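Local coordinates for carbohydrate binding module family 33 and 10 domain protein (Teredinibacter turnerae, PDB 6RW7) that is a copper-containing AA10 lytic polysaccharide monooxygenase domain that probably binds cellulose and cleaves its glycosidic bonds oxidatively, at residues Gln18-Pro23 and Gly40-Trp45; Pro83-Val88 and Ser176-Ile181; Pro127-Glu130 and Ala134-Glu137. One frame throughout, in Å; residues are numbered along the deposited sequence. Where two conformers were deposited one is given.

Contact 1: residues Gln18-Pro23 and Gly40-Trp45; sequences QKPDNP and GQNSHW
The pyrrolidine ring of P20 nestles against the 3-10 turn that runs from N42 into W45, meeting backbone, amide and indole at once. Its CG is the leading atom, 3.3 Å from the carbonyl O of N42 and 3.5 Å from CD1 on the five-membered part of the W45 indole, which it approaches at a slant. Behind it, P20 CD lies 3.9 Å from W45 CB, whereas P20 CB turns to the carboxamide of N42 and comes within 3.4 Å of N42 OD1. These are van der Waals contacts: the proline offers carbon to two carbonyl oxygens and an aromatic ring. N42 swings its CG beside its own backbone N and anti to the carbonyl carbon (chi1 -85°), which brings the amide alongside P20 CB; OD1 takes its hydrogen bond from NH1 of R36. The other oxygen, N42 O, accepts W45 N at 3.3 Å; this bond belongs to the 3-10 turn, in which the indole lies beside N42, with N42 CA at its edge.

On the other segment, P20 is the second residue of a type I beta turn closed by N22 N to K19 O, 3.2 Å, and the turn presents the proline ring to N42. Helix 29-37 frames the contact, with F32 and R36 touching P20, while the buried W45 ring meets F32 and Y80 edge-to-face. The two segments follow helices 10-17 and 29-37, so the contact brings together the chain leaving each helix, within the helical region between strands 3-6 and 52-54. This region probably corresponds to the L2 region of lytic polysaccharide monooxygenases, built onto the immunoglobulin-like beta-sandwich core characteristic of the family.

Contact 2: residues Pro83-Val88 and Ser176-Ile181; sequences PANWPV and SGRHVI
R178 stretches from the start of its strand across to the 83-88 loop, where its guanidinium meets N85, W86 and V88. Its CG stands anti to the backbone N (chi1 -167°) and the chain stays extended as far as NE, which carries the charged group well away from the strand. There NH2 donates to N85 OD1 at 2.9 Å, a fairly straight bond (157° at the hydrogen) lying near the guanidinium plane, although the amide itself is turned 45° from that plane. NH1 adds a weak, bent bond to W86 O, 3.1 Å away. Over one face sits V88, with its CG2, anti to the backbone N, 3.8 Å from R178 NE. Both N85 and V88 were modelled in two conformers, so the bond to N85 and the V88 contact are described for one conformer of each.

An inverse gamma turn centred on N85 bends the loop before it leads into strand 89-90; R178 thus ties that approach to strand 178-187 of the mixed sheet in the beta-sandwich. F125 makes a cation-pi contact with the same guanidinium. Were R178 shortened to an alanine, N85 OD1 and W86 O would probably lose this donor, and a gap would open beside V88. The W86 indole heads away from the arginine, its NE1 bonded to T82 O, while W86 CB stays 3.9 Å from R178 NH1.

Contact 3: residues Pro127-Glu130 and Ala134-Glu137; sequences PTRE and ADFE
A two-pronged salt bridge at the surface, between R129 and D135, pins together two points of the long loop that joins strands 111-118 and 142-145. The two side chains extend to meet each other from their own segments, R129 through the two terminal nitrogens of its guanidinium. R129 NH1 donates to D135 OD2 at 2.7 Å in a nearly straight bond (164° at the hydrogen), with OD2 close to the guanidinium plane and using its syn lone pair. The second prong is weaker and more bent, R129 NH2 to D135 OD1 at 3.1 Å. With 30° between their planes, guanidinium and carboxylate are nearly coplanar.

The strands at the two ends of this loop are antiparallel neighbours in the mixed sheet of the beta-sandwich, so the bridge links two points within the excursion that connects them. It closes over only a few residues, and D135 itself ends a short 3-10 segment.

With chi1 at 70°, R129 CG is flanked by both backbone N and C, and an extended chain to NE carries the guanidinium over to D135. NH1 also donates to E130 O, 3.1 Å away. This bond, together with the two to the carboxylate, limits rotation of the group. D135 OD2 has a second donor in the backbone N of T132. OD2 is thus held by two N-H groups and the carboxylate by three; facing a positive charge, it would be expected to stay ionised. Inward of the bridge, the buried ring of F136 packs against V180 and F182 of strand 178-187, and the carboxylate of E130 is hydrogen-bonded to H66.

Contact 2 touches both of the others. Contacts 1 and 2 have centres about 20 Å apart yet meet through their tryptophans, with W45 CH2 3.7 Å from W86 CH2. Contact 3, nested within the chain loop that contact 2 closes, lies nearer to it: the centres are about 10 Å apart, V180 O is 3.5 Å from F136 CE2, and P83 CB is 3.6 Å from T128 C. Contacts 1 and 3 do not touch, their nearest atoms being about 11 Å apart, so the 83-88 loop mediates between them. All three lie away from the histidine-brace copper of H1 and H107, and from the second copper at E5, D101 and H165.

Contact 1: residues Gln18-Pro23 and Gly40-Trp45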
ATOM      1  N   GLN A  18       3.036 -14.525   5.118  1.00 12.60           N
ATOM      2  CA  GLN A  18       2.097 -15.660   5.256  1.00 12.60           C
ATOM      3  C   GLN A  18       1.519 -15.998   3.886  1.00 11.84           C
ATOM      4  O   GLN A  18       1.097 -15.084   3.149  1.00 11.27           O
ATOM      5  CB  GLN A  18       0.989 -15.337   6.252  1.00 12.90           C
ATOM      6  CG  GLN A  18       1.500 -15.017   7.648  1.00 13.43           C
ATOM      7  CD  GLN A  18       2.165 -16.244   8.229  1.00 14.22           C
ATOM      8  OE1 GLN A  18       1.695 -17.377   8.044  1.00 14.22           O
ATOM      9  NE2 GLN A  18       3.289 -16.042   8.893  1.00 14.00           N
ATOM     10  N   LYS A  19       1.499 -17.294   3.571  1.00 13.37           N
ATOM     11  CA  LYS A  19       0.862 -17.841   2.356  1.00 14.16           C
ATOM     12  C   LYS A  19      -0.293 -18.736   2.778  1.00 12.78           C
ATOM     13  O   LYS A  19      -0.200 -19.457   3.778  1.00 13.28           O
ATOM     14  CB  LYS A  19       1.811 -18.710   1.534  1.00 17.41           C
ATOM     15  CG  LYS A  19       3.165 -18.120   1.192  1.00 20.10           C
ATOM     16  CD  LYS A  19       3.045 -17.013   0.212  1.00 20.71           C
ATOM     17  CE  LYS A  19       4.377 -16.665  -0.408  1.00 21.16           C
ATOM     18  NZ  LYS A  19       5.282 -16.086   0.603  1.00 21.99           N
ATOM     19  N   PRO A  20      -1.415 -18.695   2.051  1.00 11.96           N
ATOM     20  CA  PRO A  20      -2.627 -19.354   2.527  1.00 12.14           C
ATOM     21  C   PRO A  20      -2.551 -20.884   2.515  1.00 12.26           C
ATOM     22  O   PRO A  20      -3.299 -21.531   3.262  1.00 12.65           O
ATOM     23  CB  PRO A  20      -3.709 -18.847   1.565  1.00 12.47           C
ATOM     24  CG  PRO A  20      -2.941 -18.475   0.311  1.00 12.74           C
ATOM     25  CD  PRO A  20      -1.625 -17.925   0.810  1.00 12.32           C
ATOM     26  N   ASP A  21      -1.660 -21.451   1.713  1.00 12.70           N
ATOM     27  CA  ASP A  21      -1.542 -22.927   1.627  0.50 13.45           C
ATOM     28  C   ASP A  21      -0.599 -23.449   2.726  1.00 13.68           C
ATOM     29  O   ASP A  21      -0.502 -24.679   2.869  1.00 14.72           O
ATOM     30  CB  ASP A  21      -1.215 -23.367   0.195  0.50 14.00           C
ATOM     31  CG  ASP A  21      -0.187 -22.540  -0.571  0.50 15.02           C
ATOM     32  OD1 ASP A  21       0.078 -21.374  -0.192  0.50 14.97           O
ATOM     33  OD2 ASP A  21       0.317 -23.066  -1.578  0.50 18.60           O
ATOM     34  N   ASN A  22       0.033 -22.589   3.519  1.00 13.55           N
ATOM     35  CA  ASN A  22       0.985 -23.069   4.561  0.50 13.70           C
ATOM     36  C   ASN A  22       1.298 -21.959   5.559  1.00 13.60           C
ATOM     37  O   ASN A  22       2.455 -21.641   5.829  1.00 14.89           O
ATOM     38  CB  ASN A  22       2.265 -23.644   3.948  0.50 14.66           C
ATOM     39  CG  ASN A  22       3.175 -22.596   3.347  0.50 15.71           C
ATOM     40  OD1 ASN A  22       2.729 -21.521   2.944  0.50 16.05           O
ATOM     41  ND2 ASN A  22       4.464 -22.896   3.322  0.50 17.48           N
ATOM     42  N   PRO A  23       0.283 -21.360   6.198  1.00 13.16           N
ATOM     43  CA  PRO A  23       0.584 -20.287   7.145  1.00 13.52           C
ATOM     44  C   PRO A  23       1.299 -20.781   8.407  1.00 14.65           C
ATOM     45  O   PRO A  23       1.113 -21.935   8.815  1.00 15.13           O
ATOM     46  CB  PRO A  23      -0.777 -19.700   7.498  1.00 14.32           C
ATOM     47  CG  PRO A  23      -1.766 -20.785   7.163  1.00 14.72           C
ATOM     48  CD  PRO A  23      -1.151 -21.647   6.082  1.00 14.01           C
ATOM     49  N   GLY A  40     -12.277 -16.073  -4.532  1.00 14.71           N
ATOM     50  CA  GLY A  40     -10.842 -15.861  -4.790  1.00 14.36           C
ATOM     51  C   GLY A  40     -10.046 -17.147  -4.644  1.00 14.92           C
ATOM     52  O   GLY A  40     -10.564 -18.112  -4.073  1.00 15.27           O
ATOM     53  N   GLN A  41      -8.845 -17.185  -5.215  1.00 14.46           N
ATOM     54  CA  GLN A  41      -7.985 -18.388  -5.275  1.00 15.17           C
ATOM     55  C   GLN A  41      -6.803 -18.174  -4.328  1.00 12.93           C
ATOM     56  O   GLN A  41      -6.183 -17.094  -4.345  1.00 12.10           O
ATOM     57  CB  GLN A  41      -7.500 -18.657  -6.703  1.00 17.61           C
ATOM     58  CG  GLN A  41      -8.606 -18.909  -7.731  1.00 21.04           C
ATOM     59  CD  GLN A  41      -9.643 -19.913  -7.296  1.00 25.30           C
ATOM     60  OE1 GLN A  41     -10.819 -19.584  -7.124  1.00 32.57           O
ATOM     61  NE2 GLN A  41      -9.218 -21.146  -7.094  1.00 28.28           N
ATOM     62  N   ASN A  42      -6.415 -19.202  -3.595  1.00 12.03           N
ATOM     63  CA  ASN A  42      -5.214 -19.152  -2.737  1.00 11.80           C
ATOM     64  C   ASN A  42      -3.994 -18.700  -3.546  1.00 10.85           C
ATOM     65  O   ASN A  42      -3.132 -18.004  -2.985  1.00 10.53           O
ATOM     66  CB  ASN A  42      -4.951 -20.507  -2.102  1.00 11.53           C
ATOM     67  CG  ASN A  42      -5.724 -20.766  -0.824  1.00 12.38           C
ATOM     68  OD1 ASN A  42      -6.380 -19.889  -0.280  1.00 11.41           O
ATOM     69  ND2 ASN A  42      -5.533 -21.953  -0.266  1.00 14.53           N
ATOM     70  N   SER A  43      -3.865 -19.155  -4.785  1.00 10.98           N
ATOM     71  CA  SER A  43      -2.643 -18.887  -5.574  1.00 11.05           C
ATOM     72  C   SER A  43      -2.502 -17.382  -5.819  1.00 10.54           C
ATOM     73  O   SER A  43      -1.380 -16.917  -6.058  1.00 10.42           O
ATOM     74  CB  SER A  43      -2.647 -19.659  -6.852  1.00 11.68           C
ATOM     75  OG  SER A  43      -3.704 -19.209  -7.675  1.00 13.43           O
ATOM     76  N   HIS A  44      -3.593 -16.630  -5.753  1.00 10.52           N
ATOM     77  CA  HIS A  44      -3.539 -15.181  -6.062  1.00 10.06           C
ATOM     78  C   HIS A  44      -2.583 -14.436  -5.115  1.00 10.25           C
ATOM     79  O   HIS A  44      -2.005 -13.380  -5.524  1.00  9.77           O
ATOM     80  CB  HIS A  44      -4.939 -14.577  -6.015  1.00 10.76           C
ATOM     81  CG  HIS A  44      -5.805 -15.051  -7.121  1.00 11.55           C
ATOM     82  ND1 HIS A  44      -7.141 -14.750  -7.184  1.00 12.57           N
ATOM     83  CD2 HIS A  44      -5.517 -15.780  -8.219  1.00 13.15           C
ATOM     84  CE1 HIS A  44      -7.643 -15.267  -8.294  1.00 13.93           C
ATOM     85  NE2 HIS A  44      -6.669 -15.887  -8.952  1.00 14.29           N
ATOM     86  N   TRP A  45      -2.440 -14.911  -3.873  1.00  9.92           N
ATOM     87  CA  TRP A  45      -1.621 -14.220  -2.839  1.00  9.92           C
ATOM     88  C   TRP A  45      -0.137 -14.314  -3.195  1.00  9.96           C
ATOM     89  O   TRP A  45       0.667 -13.534  -2.676  1.00 10.30           O
ATOM     90  CB  TRP A  45      -1.901 -14.778  -1.449  1.00  9.77           C
ATOM     91  CG  TRP A  45      -3.323 -14.675  -1.017  1.00  9.62           C
ATOM     92  CD1 TRP A  45      -4.301 -15.604  -1.195  1.00 10.31           C
ATOM     93  CD2 TRP A  45      -3.921 -13.590  -0.278  1.00  9.60           C
ATOM     94  NE1 TRP A  45      -5.483 -15.153  -0.674  1.00  9.77           N
ATOM     95  CE2 TRP A  45      -5.276 -13.932  -0.086  1.00  9.63           C
ATOM     96  CE3 TRP A  45      -3.467 -12.367   0.223  1.00  9.61           C
ATOM     97  CZ2 TRP A  45      -6.161 -13.119   0.604  1.00  9.92           C
ATOM     98  CZ3 TRP A  45      -4.335 -11.573   0.936  1.00  9.93           C
ATOM     99  CH2 TRP A  45      -5.680 -11.919   1.081  1.00 10.46           C
TER

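Contact 2: residues Pro83-Val88 and Ser176-Ile181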
ATOM      1  N   PRO A  83     -12.772  -7.429   2.554  1.00 13.89           N
ATOM      2  CA  PRO A  83     -13.107  -7.031   3.916  1.00 14.86           C
ATOM      3  C   PRO A  83     -12.631  -8.084   4.918  1.00 14.46           C
ATOM      4  O   PRO A  83     -12.908  -9.276   4.734  1.00 15.27           O
ATOM      5  CB  PRO A  83     -14.638  -6.906   3.905  1.00 15.09           C
ATOM      6  CG  PRO A  83     -14.980  -6.709   2.456  1.00 15.72           C
ATOM      7  CD  PRO A  83     -13.972  -7.562   1.709  1.00 14.65           C
ATOM      8  N   ALA A  84     -11.896  -7.648   5.928  1.00 13.72           N
ATOM      9  CA  ALA A  84     -11.397  -8.519   7.016  1.00 12.92           C
ATOM     10  C   ALA A  84     -10.846  -7.700   8.165  1.00 13.49           C
ATOM     11  O   ALA A  84     -10.576  -6.497   7.982  1.00 13.03           O
ATOM     12  CB  ALA A  84     -10.275  -9.413   6.521  1.00 13.53           C
ATOM     13  N   ASN A  85     -10.660  -8.345   9.305  1.00 14.04           N
ATOM     14  CA  ASN A  85      -9.755  -7.845  10.370  0.50 14.17           C
ATOM     15  C   ASN A  85      -8.330  -8.171   9.918  1.00 15.79           C
ATOM     16  O   ASN A  85      -7.814  -9.246  10.254  1.00 17.65           O
ATOM     17  CB  ASN A  85     -10.096  -8.410  11.753  0.50 15.02           C
ATOM     18  CG  ASN A  85      -9.405  -7.664  12.874  0.50 15.57           C
ATOM     19  OD1 ASN A  85      -8.531  -6.834  12.628  0.50 15.51           O
ATOM     20  ND2 ASN A  85      -9.790  -7.955  14.109  0.50 15.83           N
ATOM     21  N   TRP A  86      -7.743  -7.283   9.126  1.00 13.47           N
ATOM     22  CA  TRP A  86      -6.353  -7.438   8.630  1.00 13.03           C
ATOM     23  C   TRP A  86      -5.370  -7.252   9.783  1.00 12.88           C
ATOM     24  O   TRP A  86      -5.666  -6.546  10.760  1.00 13.61           O
ATOM     25  CB  TRP A  86      -6.091  -6.410   7.528  1.00 12.53           C
ATOM     26  CG  TRP A  86      -6.799  -6.679   6.239  1.00 12.07           C
ATOM     27  CD1 TRP A  86      -8.056  -6.298   5.863  1.00 12.15           C
ATOM     28  CD2 TRP A  86      -6.250  -7.410   5.135  1.00 11.10           C
ATOM     29  NE1 TRP A  86      -8.335  -6.764   4.611  1.00 12.42           N
ATOM     30  CE2 TRP A  86      -7.234  -7.431   4.131  1.00 11.30           C
ATOM     31  CE3 TRP A  86      -5.006  -8.011   4.896  1.00 11.14           C
ATOM     32  CZ2 TRP A  86      -7.008  -8.034   2.902  1.00 11.88           C
ATOM     33  CZ3 TRP A  86      -4.791  -8.623   3.684  1.00 11.95           C
ATOM     34  CH2 TRP A  86      -5.782  -8.630   2.707  1.00 11.89           C
ATOM     35  N   PRO A  87      -4.142  -7.800   9.701  1.00 12.81           N
ATOM     36  CA  PRO A  87      -3.111  -7.519  10.688  1.00 12.69           C
ATOM     37  C   PRO A  87      -2.830  -6.017  10.757  1.00 14.10           C
ATOM     38  O   PRO A  87      -2.767  -5.362   9.733  1.00 14.25           O
ATOM     39  CB  PRO A  87      -1.849  -8.259  10.193  1.00 12.91           C
ATOM     40  CG  PRO A  87      -2.363  -9.252   9.172  1.00 13.01           C
ATOM     41  CD  PRO A  87      -3.650  -8.680   8.620  1.00 12.58           C
ATOM     42  N   VAL A  88      -2.644  -5.497  11.971  0.50 13.60           N
ATOM     43  CA  VAL A  88      -2.474  -4.040  12.244  0.50 14.02           C
ATOM     44  C   VAL A  88      -1.183  -3.837  13.039  0.50 15.08           C
ATOM     45  O   VAL A  88      -0.955  -4.615  13.999  0.50 15.72           O
ATOM     46  CB  VAL A  88      -3.675  -3.488  13.031  0.50 14.47           C
ATOM     47  CG1 VAL A  88      -3.545  -3.837  14.509  0.50 14.03           C
ATOM     48  CG2 VAL A  88      -3.846  -1.985  12.852  0.50 14.27           C
ATOM     49  N   SER A 176      -5.582   9.112  15.606  1.00 10.20           N
ATOM     50  CA  SER A 176      -5.851   8.244  16.767  1.00 11.58           C
ATOM     51  C   SER A 176      -6.567   6.976  16.329  1.00 10.79           C
ATOM     52  O   SER A 176      -7.419   7.032  15.447  1.00 10.43           O
ATOM     53  CB  SER A 176      -6.650   9.005  17.801  1.00 12.14           C
ATOM     54  OG  SER A 176      -5.922  10.161  18.186  1.00 14.82           O
ATOM     55  N   GLY A 177      -6.274   5.844  16.968  1.00  9.95           N
ATOM     56  CA  GLY A 177      -6.943   4.580  16.656  1.00 10.51           C
ATOM     57  C   GLY A 177      -6.575   4.047  15.288  1.00 10.29           C
ATOM     58  O   GLY A 177      -5.463   4.329  14.776  1.00  9.78           O
ATOM     59  N   ARG A 178      -7.502   3.298  14.691  1.00 11.31           N
ATOM     60  CA  ARG A 178      -7.207   2.445  13.536  1.00 11.85           C
ATOM     61  C   ARG A 178      -7.458   3.195  12.237  1.00 10.50           C
ATOM     62  O   ARG A 178      -8.559   3.678  11.991  1.00 10.32           O
ATOM     63  CB  ARG A 178      -8.010   1.154  13.554  1.00 13.85           C
ATOM     64  CG  ARG A 178      -7.436   0.176  12.532  1.00 16.00           C
ATOM     65  CD  ARG A 178      -7.744  -1.261  12.767  1.00 18.82           C
ATOM     66  NE  ARG A 178      -7.450  -2.009  11.570  1.00 19.08           N
ATOM     67  CZ  ARG A 178      -7.485  -3.336  11.481  1.00 22.81           C
ATOM     68  NH1 ARG A 178      -7.189  -3.919  10.330  1.00 23.58           N
ATOM     69  NH2 ARG A 178      -7.795  -4.076  12.537  1.00 24.62           N
ATOM     70  N   HIS A 179      -6.431   3.204  11.389  1.00  9.84           N
ATOM     71  CA  HIS A 179      -6.421   3.932  10.105  1.00  9.55           C
ATOM     72  C   HIS A 179      -5.827   3.062   9.013  1.00  9.67           C
ATOM     73  O   HIS A 179      -5.289   1.969   9.292  1.00  9.78           O
ATOM     74  CB  HIS A 179      -5.722   5.283  10.271  1.00  9.30           C
ATOM     75  CG  HIS A 179      -6.574   6.229  11.038  1.00  9.14           C
ATOM     76  ND1 HIS A 179      -7.587   6.948  10.430  1.00  8.67           N
ATOM     77  CD2 HIS A 179      -6.650   6.488  12.368  1.00  8.84           C
ATOM     78  CE1 HIS A 179      -8.219   7.648  11.341  1.00  8.76           C
ATOM     79  NE2 HIS A 179      -7.686   7.362  12.566  1.00  9.11           N
ATOM     80  N   VAL A 180      -5.948   3.548   7.788  1.00  8.80           N
ATOM     81  CA  VAL A 180      -5.331   2.882   6.618  1.00  8.79           C
ATOM     82  C   VAL A 180      -4.562   3.920   5.832  1.00  8.85           C
ATOM     83  O   VAL A 180      -5.074   5.033   5.622  1.00  8.54           O
ATOM     84  CB  VAL A 180      -6.381   2.215   5.721  1.00  9.31           C
ATOM     85  CG1 VAL A 180      -5.688   1.533   4.562  1.00  9.76           C
ATOM     86  CG2 VAL A 180      -7.246   1.226   6.481  1.00  9.79           C
ATOM     87  N   ILE A 181      -3.366   3.539   5.408  1.00  8.73           N
ATOM     88  CA  ILE A 181      -2.569   4.335   4.442  1.00  8.97           C
ATOM     89  C   ILE A 181      -2.653   3.634   3.089  1.00  9.40           C
ATOM     90  O   ILE A 181      -2.414   2.427   3.016  1.00 10.37           O
ATOM     91  CB  ILE A 181      -1.136   4.526   4.967  1.00  9.47           C
ATOM     92  CG1 ILE A 181      -1.175   5.397   6.222  1.00 10.29           C
ATOM     93  CG2 ILE A 181      -0.219   5.097   3.885  1.00  9.67           C
ATOM     94  CD1 ILE A 181       0.108   5.460   7.005  1.00 11.59           C
TER

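Contact 3: residues Pro127-Glu130 and Ala134-Glu137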
ATOM      1  N   PRO A 127     -14.442  -3.963   9.568  1.00 17.43           N
ATOM      2  CA  PRO A 127     -13.912  -5.175   8.942  1.00 18.36           C
ATOM      3  C   PRO A 127     -14.898  -5.976   8.075  1.00 18.84           C
ATOM      4  O   PRO A 127     -14.459  -6.972   7.566  1.00 20.02           O
ATOM      5  CB  PRO A 127     -13.425  -5.977  10.155  1.00 18.45           C
ATOM      6  CG  PRO A 127     -14.356  -5.561  11.264  1.00 19.95           C
ATOM      7  CD  PRO A 127     -14.541  -4.081  11.025  1.00 18.06           C
ATOM      8  N   THR A 128     -16.138  -5.509   7.860  1.00 17.67           N
ATOM      9  CA  THR A 128     -17.204  -6.239   7.113  1.00 18.53           C
ATOM     10  C   THR A 128     -17.422  -5.614   5.748  1.00 19.23           C
ATOM     11  O   THR A 128     -18.123  -6.214   4.941  1.00 18.99           O
ATOM     12  CB  THR A 128     -18.529  -6.251   7.887  1.00 20.87           C
ATOM     13  OG1 THR A 128     -19.107  -4.949   7.841  1.00 21.07           O
ATOM     14  CG2 THR A 128     -18.345  -6.691   9.321  1.00 20.73           C
ATOM     15  N   ARG A 129     -16.831  -4.454   5.487  1.00 18.32           N
ATOM     16  CA  ARG A 129     -17.106  -3.750   4.224  1.00 19.84           C
ATOM     17  C   ARG A 129     -15.766  -3.358   3.621  1.00 17.29           C
ATOM     18  O   ARG A 129     -14.767  -3.234   4.365  1.00 19.26           O
ATOM     19  CB  ARG A 129     -18.026  -2.544   4.434  1.00 22.96           C
ATOM     20  CG  ARG A 129     -17.379  -1.394   5.188  1.00 26.71           C
ATOM     21  CD  ARG A 129     -17.963  -0.031   4.855  1.00 28.63           C
ATOM     22  NE  ARG A 129     -17.460   1.003   5.757  1.00 29.82           N
ATOM     23  CZ  ARG A 129     -16.386   1.777   5.556  1.00 30.01           C
ATOM     24  NH1 ARG A 129     -15.640   1.631   4.479  1.00 27.95           N
ATOM     25  NH2 ARG A 129     -16.046   2.669   6.475  1.00 29.22           N
ATOM     26  N   GLU A 130     -15.770  -3.154   2.317  1.00 17.23           N
ATOM     27  CA  GLU A 130     -14.589  -2.642   1.600  1.00 16.07           C
ATOM     28  C   GLU A 130     -14.386  -1.173   1.969  1.00 15.61           C
ATOM     29  O   GLU A 130     -15.351  -0.421   2.215  1.00 14.86           O
ATOM     30  CB  GLU A 130     -14.746  -2.751   0.086  1.00 16.79           C
ATOM     31  CG  GLU A 130     -14.591  -4.169  -0.424  1.00 18.39           C
ATOM     32  CD  GLU A 130     -14.049  -4.212  -1.833  1.00 21.30           C
ATOM     33  OE1 GLU A 130     -13.349  -3.248  -2.221  1.00 18.60           O
ATOM     34  OE2 GLU A 130     -14.324  -5.215  -2.545  1.00 21.29           O
ATOM     35  N   ALA A 134     -14.646   7.673   0.173  1.00 13.29           N
ATOM     36  CA  ALA A 134     -15.188   8.565   1.222  1.00 13.72           C
ATOM     37  C   ALA A 134     -14.426   8.356   2.541  1.00 12.99           C
ATOM     38  O   ALA A 134     -14.436   9.252   3.366  1.00 13.37           O
ATOM     39  CB  ALA A 134     -16.663   8.299   1.396  1.00 14.48           C
ATOM     40  N   ASP A 135     -13.755   7.218   2.735  1.00 11.71           N
ATOM     41  CA  ASP A 135     -12.961   6.951   3.958  1.00 11.92           C
ATOM     42  C   ASP A 135     -11.655   7.749   3.946  1.00 11.15           C
ATOM     43  O   ASP A 135     -11.056   7.885   5.024  1.00 11.43           O
ATOM     44  CB  ASP A 135     -12.613   5.471   4.073  1.00 12.08           C
ATOM     45  CG  ASP A 135     -13.810   4.561   4.267  1.00 14.27           C
ATOM     46  OD1 ASP A 135     -14.768   5.009   4.957  1.00 14.41           O
ATOM     47  OD2 ASP A 135     -13.769   3.391   3.769  1.00 14.42           O
ATOM     48  N   PHE A 136     -11.191   8.205   2.784  1.00 11.15           N
ATOM     49  CA  PHE A 136      -9.829   8.746   2.607  1.00 10.61           C
ATOM     50  C   PHE A 136      -9.852  10.246   2.387  1.00 11.28           C
ATOM     51  O   PHE A 136     -10.824  10.801   1.835  1.00 11.04           O
ATOM     52  CB  PHE A 136      -9.116   8.089   1.422  1.00 10.87           C
ATOM     53  CG  PHE A 136      -8.643   6.707   1.775  1.00 10.22           C
ATOM     54  CD1 PHE A 136      -9.462   5.594   1.638  1.00 10.02           C
ATOM     55  CD2 PHE A 136      -7.363   6.521   2.255  1.00 10.22           C
ATOM     56  CE1 PHE A 136      -9.031   4.333   2.020  1.00  9.81           C
ATOM     57  CE2 PHE A 136      -6.937   5.259   2.631  1.00  9.37           C
ATOM     58  CZ  PHE A 136      -7.756   4.170   2.486  1.00 10.21           C
ATOM     59  N   GLU A 137      -8.785  10.891   2.835  1.00 11.37           N
ATOM     60  CA  GLU A 137      -8.502  12.309   2.506  0.50 11.10           C
ATOM     61  C   GLU A 137      -8.478  12.463   0.980  1.00 12.09           C
ATOM     62  O   GLU A 137      -7.996  11.537   0.272  1.00 12.38           O
ATOM     63  CB  GLU A 137      -7.161  12.739   3.101  0.50 10.56           C
ATOM     64  CG  GLU A 137      -7.150  12.793   4.614  0.50 10.47           C
ATOM     65  CD  GLU A 137      -5.970  13.558   5.194  0.50 10.18           C
ATOM     66  OE1 GLU A 137      -4.841  13.468   4.618  0.50 10.80           O
ATOM     67  OE2 GLU A 137      -6.182  14.250   6.236  0.50 10.84           O
TER